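Local coordinates for protein EmGH1 (Erythrobacter marinus, PDB 5Z87) that probably hydrolyses beta-glucosides, and perhaps related glycosides such as xylosides and arabinofuranosides, as a family 3 glycoside hydrolase, at residues V311-W314 against D315-R318; A333-M336 against G337-G341. All blocks are in the same frame, centred on the assembly; numbering follows the deposited sequence.

Interaction 1 (V311-W314 against D315-R318); sequences VSDW and DDVR
D313 and D316 close a type II beta turn, a local contact in the loop that leads from strand 309-311, outermost in the parallel sheet, toward helix 319-322. The evidence is the bond from D316 N to D313 O, 2.9 Å long with an N-H...O angle of 159°. S312 OG donates to D313 O as well, at 2.9 Å, and since the two donors reach it from opposite faces of its plane, this carbonyl is gripped twice. S312 CB also packs on V317 CG2 at 3.8 Å. S312 to W314 spell the SDW sequence that in family 3 glycosidases carries the nucleophile, consistent with that role for D313; D313 and W314 line a pocket occupied by dithiothreitol. Alongside D313, the D316 carboxylate is turned 73° from its neighbour's plane and bonds through OD2 to H281 and through OD1 to R319. With CG anti to the backbone N (chi1 -179°), W314 lays an indole face over D315 N, which lies 3.4 Å from W314 CG. R318 takes the D315 carboxylate side-on, its NE 3.0 Å from D315 OD2 and its NH2 3.2 Å from D315 OD1. Replacing D315 with alanine would probably leave R318 NE without its acidic mate.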
ATOM      1  N   VAL A 311      11.817 -10.037  23.748  1.00 17.55           N
ATOM      2  CA  VAL A 311      10.732  -9.577  24.610  1.00 15.85           C
ATOM      3  C   VAL A 311       9.523  -9.275  23.736  1.00 19.39           C
ATOM      4  O   VAL A 311       9.657  -8.809  22.596  1.00 18.38           O
ATOM      5  CB  VAL A 311      11.147  -8.353  25.454  1.00 15.16           C
ATOM      6  CG1 VAL A 311      11.679  -7.220  24.562  1.00 16.74           C
ATOM      7  CG2 VAL A 311      10.003  -7.885  26.323  1.00 13.09           C
ATOM      8  N   SER A 312       8.343  -9.608  24.241  1.00 18.72           N
ATOM      9  CA  SER A 312       7.133  -9.258  23.531  1.00 17.99           C
ATOM     10  C   SER A 312       6.876  -7.761  23.636  1.00 22.03           C
ATOM     11  O   SER A 312       7.320  -7.090  24.574  1.00 17.53           O
ATOM     12  CB  SER A 312       5.938 -10.017  24.105  1.00 13.26           C
ATOM     13  OG  SER A 312       5.438  -9.343  25.250  1.00 15.73           O
ATOM     14  N   ASP A 313       6.140  -7.236  22.661  1.00 17.01           N
ATOM     15  CA  ASP A 313       5.500  -5.948  22.867  1.00 17.09           C
ATOM     16  C   ASP A 313       4.290  -6.116  23.798  1.00 20.47           C
ATOM     17  O   ASP A 313       3.830  -7.233  24.073  1.00 18.47           O
ATOM     18  CB  ASP A 313       5.108  -5.334  21.524  1.00 17.83           C
ATOM     19  CG  ASP A 313       4.998  -3.812  21.583  1.00 24.48           C
ATOM     20  OD1 ASP A 313       4.781  -3.276  22.692  1.00 27.46           O
ATOM     21  OD2 ASP A 313       5.146  -3.165  20.524  1.00 22.43           O
ATOM     22  N   TRP A 314       3.766  -4.982  24.279  1.00 17.28           N
ATOM     23  CA  TRP A 314       2.833  -5.003  25.400  1.00 18.63           C
ATOM     24  C   TRP A 314       1.624  -5.886  25.116  1.00 24.75           C
ATOM     25  O   TRP A 314       0.835  -5.610  24.208  1.00 23.10           O
ATOM     26  CB  TRP A 314       2.373  -3.592  25.770  1.00 16.62           C
ATOM     27  CG  TRP A 314       1.428  -3.666  26.935  1.00 23.98           C
ATOM     28  CD1 TRP A 314       0.062  -3.701  26.881  1.00 21.56           C
ATOM     29  CD2 TRP A 314       1.775  -3.792  28.323  1.00 23.41           C
ATOM     30  NE1 TRP A 314      -0.458  -3.814  28.143  1.00 20.83           N
ATOM     31  CE2 TRP A 314       0.566  -3.866  29.048  1.00 21.48           C
ATOM     32  CE3 TRP A 314       2.986  -3.826  29.022  1.00 25.24           C
ATOM     33  CZ2 TRP A 314       0.532  -3.986  30.436  1.00 25.07           C
ATOM     34  CZ3 TRP A 314       2.952  -3.940  30.400  1.00 22.67           C
ATOM     35  CH2 TRP A 314       1.730  -4.023  31.093  1.00 24.37           C
ATOM     36  N   ASP A 315       1.482  -6.943  25.922  1.00 25.14           N
ATOM     37  CA  ASP A 315       0.396  -7.923  25.863  1.00 16.60           C
ATOM     38  C   ASP A 315       0.245  -8.579  24.493  1.00 17.28           C
ATOM     39  O   ASP A 315      -0.816  -9.101  24.173  1.00 17.62           O
ATOM     40  CB  ASP A 315      -0.943  -7.315  26.297  1.00 26.59           C
ATOM     41  CG  ASP A 315      -1.856  -8.338  26.961  1.00 25.83           C
ATOM     42  OD1 ASP A 315      -1.335  -9.319  27.527  1.00 31.34           O
ATOM     43  OD2 ASP A 315      -3.089  -8.173  26.920  1.00 29.83           O
ATOM     44  N   ASP A 316       1.292  -8.622  23.678  1.00 17.46           N
ATOM     45  CA  ASP A 316       1.114  -9.132  22.328  1.00 20.38           C
ATOM     46  C   ASP A 316       1.104 -10.654  22.234  1.00 23.04           C
ATOM     47  O   ASP A 316       0.705 -11.177  21.187  1.00 20.39           O
ATOM     48  CB  ASP A 316       2.197  -8.580  21.404  1.00 19.87           C
ATOM     49  CG  ASP A 316       1.781  -7.286  20.718  1.00 23.38           C
ATOM     50  OD1 ASP A 316       0.571  -6.955  20.697  1.00 21.20           O
ATOM     51  OD2 ASP A 316       2.681  -6.595  20.202  1.00 26.59           O
ATOM     52  N   VAL A 317       1.531 -11.381  23.276  1.00 21.54           N
ATOM     53  CA  VAL A 317       1.423 -12.840  23.233  1.00 19.59           C
ATOM     54  C   VAL A 317      -0.038 -13.252  23.334  1.00 21.51           C
ATOM     55  O   VAL A 317      -0.535 -14.028  22.512  1.00 20.83           O
ATOM     56  CB  VAL A 317       2.278 -13.510  24.332  1.00 20.47           C
ATOM     57  CG1 VAL A 317       2.224 -15.020  24.168  1.00 15.15           C
ATOM     58  CG2 VAL A 317       3.735 -13.078  24.241  1.00 16.85           C
ATOM     59  N   ARG A 318      -0.755 -12.714  24.327  1.00 17.89           N
ATOM     60  CA  ARG A 318      -2.195 -12.934  24.418  1.00 19.66           C
ATOM     61  C   ARG A 318      -2.915 -12.561  23.121  1.00 22.79           C
ATOM     62  O   ARG A 318      -3.885 -13.215  22.730  1.00 23.42           O
ATOM     63  CB  ARG A 318      -2.774 -12.125  25.581  1.00 17.24           C
ATOM     64  CG  ARG A 318      -4.249 -12.411  25.821  1.00 25.70           C
ATOM     65  CD  ARG A 318      -4.883 -11.396  26.754  1.00 24.97           C
ATOM     66  NE  ARG A 318      -3.922 -10.944  27.750  1.00 33.80           N
ATOM     67  CZ  ARG A 318      -3.754 -11.518  28.936  1.00 23.29           C
ATOM     68  NH1 ARG A 318      -4.495 -12.564  29.287  1.00 20.93           N
ATOM     69  NH2 ARG A 318      -2.853 -11.035  29.769  1.00 25.46           N
TER

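Interaction 2 (A333-M336 against G337-G341); sequences AAIM and GLRAG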
ATOM      1  N   ALA A 333      -1.932 -19.454  23.017  1.00 19.52           N
ATOM      2  CA  ALA A 333      -1.118 -18.295  22.645  1.00 24.54           C
ATOM      3  C   ALA A 333       0.237 -18.325  23.345  1.00 24.54           C
ATOM      4  O   ALA A 333       1.282 -18.107  22.713  1.00 18.13           O
ATOM      5  CB  ALA A 333      -1.860 -16.992  22.975  1.00 20.25           C
ATOM      6  N   ALA A 334       0.235 -18.586  24.654  1.00 24.15           N
ATOM      7  CA  ALA A 334       1.493 -18.722  25.385  1.00 22.58           C
ATOM      8  C   ALA A 334       2.390 -19.762  24.727  1.00 20.54           C
ATOM      9  O   ALA A 334       3.586 -19.520  24.526  1.00 22.07           O
ATOM     10  CB  ALA A 334       1.206 -19.083  26.849  1.00 18.65           C
ATOM     11  N   ILE A 335       1.813 -20.900  24.318  1.00 23.26           N
ATOM     12  CA  ILE A 335       2.617 -21.974  23.732  1.00 17.03           C
ATOM     13  C   ILE A 335       3.194 -21.546  22.388  1.00 25.61           C
ATOM     14  O   ILE A 335       4.374 -21.785  22.098  1.00 21.72           O
ATOM     15  CB  ILE A 335       1.790 -23.264  23.597  1.00 20.27           C
ATOM     16  CG1 ILE A 335       1.447 -23.825  24.976  1.00 25.53           C
ATOM     17  CG2 ILE A 335       2.577 -24.311  22.794  1.00 26.38           C
ATOM     18  CD1 ILE A 335       0.575 -25.081  24.925  1.00 25.89           C
ATOM     19  N   MET A 336       2.372 -20.918  21.539  1.00 20.78           N
ATOM     20  CA  MET A 336       2.861 -20.452  20.240  1.00 20.93           C
ATOM     21  C   MET A 336       3.996 -19.443  20.395  1.00 21.14           C
ATOM     22  O   MET A 336       5.039 -19.564  19.741  1.00 21.66           O
ATOM     23  CB  MET A 336       1.715 -19.843  19.435  1.00 20.91           C
ATOM     24  CG  MET A 336       0.773 -20.868  18.850  1.00 29.82           C
ATOM     25  SD  MET A 336      -0.493 -20.085  17.823  1.00 28.70           S
ATOM     26  CE  MET A 336      -1.480 -21.521  17.390  1.00 25.59           C
ATOM     27  N   GLY A 337       3.811 -18.432  21.257  1.00 18.70           N
ATOM     28  CA  GLY A 337       4.864 -17.442  21.448  1.00 17.97           C
ATOM     29  C   GLY A 337       6.169 -18.040  21.957  1.00 22.51           C
ATOM     30  O   GLY A 337       7.257 -17.709  21.467  1.00 21.90           O
ATOM     31  N   LEU A 338       6.085 -18.920  22.955  1.00 20.03           N
ATOM     32  CA  LEU A 338       7.302 -19.484  23.533  1.00 23.93           C
ATOM     33  C   LEU A 338       8.037 -20.371  22.530  1.00 19.04           C
ATOM     34  O   LEU A 338       9.259 -20.250  22.357  1.00 20.08           O
ATOM     35  CB  LEU A 338       6.958 -20.260  24.806  1.00 22.78           C
ATOM     36  CG  LEU A 338       8.152 -20.596  25.684  1.00 26.88           C
ATOM     37  CD1 LEU A 338       8.659 -19.334  26.343  1.00 19.09           C
ATOM     38  CD2 LEU A 338       7.747 -21.651  26.723  1.00 26.64           C
ATOM     39  N   ARG A 339       7.308 -21.259  21.840  1.00 23.63           N
ATOM     40  CA  ARG A 339       7.973 -22.122  20.862  1.00 22.04           C
ATOM     41  C   ARG A 339       8.463 -21.330  19.664  1.00 25.77           C
ATOM     42  O   ARG A 339       9.490 -21.685  19.067  1.00 23.30           O
ATOM     43  CB  ARG A 339       7.047 -23.236  20.386  1.00 22.52           C
ATOM     44  CG  ARG A 339       6.187 -23.840  21.460  1.00 34.26           C
ATOM     45  CD  ARG A 339       6.552 -25.251  21.780  1.00 37.63           C
ATOM     46  NE  ARG A 339       6.610 -26.079  20.589  1.00 43.48           N
ATOM     47  CZ  ARG A 339       5.552 -26.647  20.032  1.00 54.55           C
ATOM     48  NH1 ARG A 339       5.700 -27.395  18.942  1.00 54.77           N
ATOM     49  NH2 ARG A 339       4.352 -26.467  20.567  1.00 52.00           N
ATOM     50  N   ALA A 340       7.747 -20.266  19.290  1.00 21.44           N
ATOM     51  CA  ALA A 340       8.230 -19.437  18.194  1.00 23.31           C
ATOM     52  C   ALA A 340       9.561 -18.814  18.560  1.00 21.61           C
ATOM     53  O   ALA A 340      10.467 -18.738  17.726  1.00 24.43           O
ATOM     54  CB  ALA A 340       7.208 -18.355  17.838  1.00 23.97           C
ATOM     55  N   GLY A 341       9.706 -18.381  19.814  1.00 18.33           N
ATOM     56  CA  GLY A 341      10.954 -17.791  20.239  1.00 16.08           C
ATOM     57  C   GLY A 341      10.851 -16.491  21.014  1.00 19.82           C
ATOM     58  O   GLY A 341      11.847 -15.771  21.128  1.00 20.16           O
TER
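G337 N donates to A333 O at 2.9 Å, almost straight at 177°, in a local i to i+4 contact along helix 330-340. The same spacing recurs along the ladder: L338 N reaches A334 O at 3.0 Å and A340 N reaches M336 O at 2.8 Å, the latter bond more bent. G341 N adds a last link to G337 O at 3.0 Å.

The tight part lies on the side of A333, A334 and L338. A334 has only a methyl to offer, and it rests on V351 and L355, while A333 packs on H321. L338 has its CG anti to the backbone N (chi1 -165°), which carries the isobutyl group off the helix to Y368 and A372 of helix 366-382; its CB stays 3.5 Å from A334 O. G337, without a side chain, is buried.

The looser side belongs to I335 and R339, which run side by side. R339 is exposed, and its NH2 comes 3.6 Å from I335 CG2, though the path of the arginine chain is less sure. The methyl meets the guanidinium at its edge, near its plane, a van der Waals touch rather than a polar bond. M336 is partly exposed and extended, though it still leans on A327 and I320.

At the C-terminal end G341 leaves helical geometry with a phi of 133°, where a CB would jam against the preceding carbonyl O. A glycine of positive phi just past the final turn is a classic helix terminus, here ending helix 330-340 of the family 3 N-terminal domain, which has a TIM-barrel fold.

Interactions 1 and 2 come in series along the chain, both inside the range of the family 3 N-terminal domain, with helix 319-322 between them and centres about 11 Å apart. They also meet directly: V317 O lies 3.3 Å from A333 CB, and V317 CG1 is 4.0 Å from A334 CA, so the end of the 315-318 segment packs on the start of 333-336. A second tie is the salt bridge from R318 to E330, the first residue of helix 330-340. The loop that lines the ligand pocket after strand 309-311 is thus backed by this helix, which itself lies away from the annotated sites.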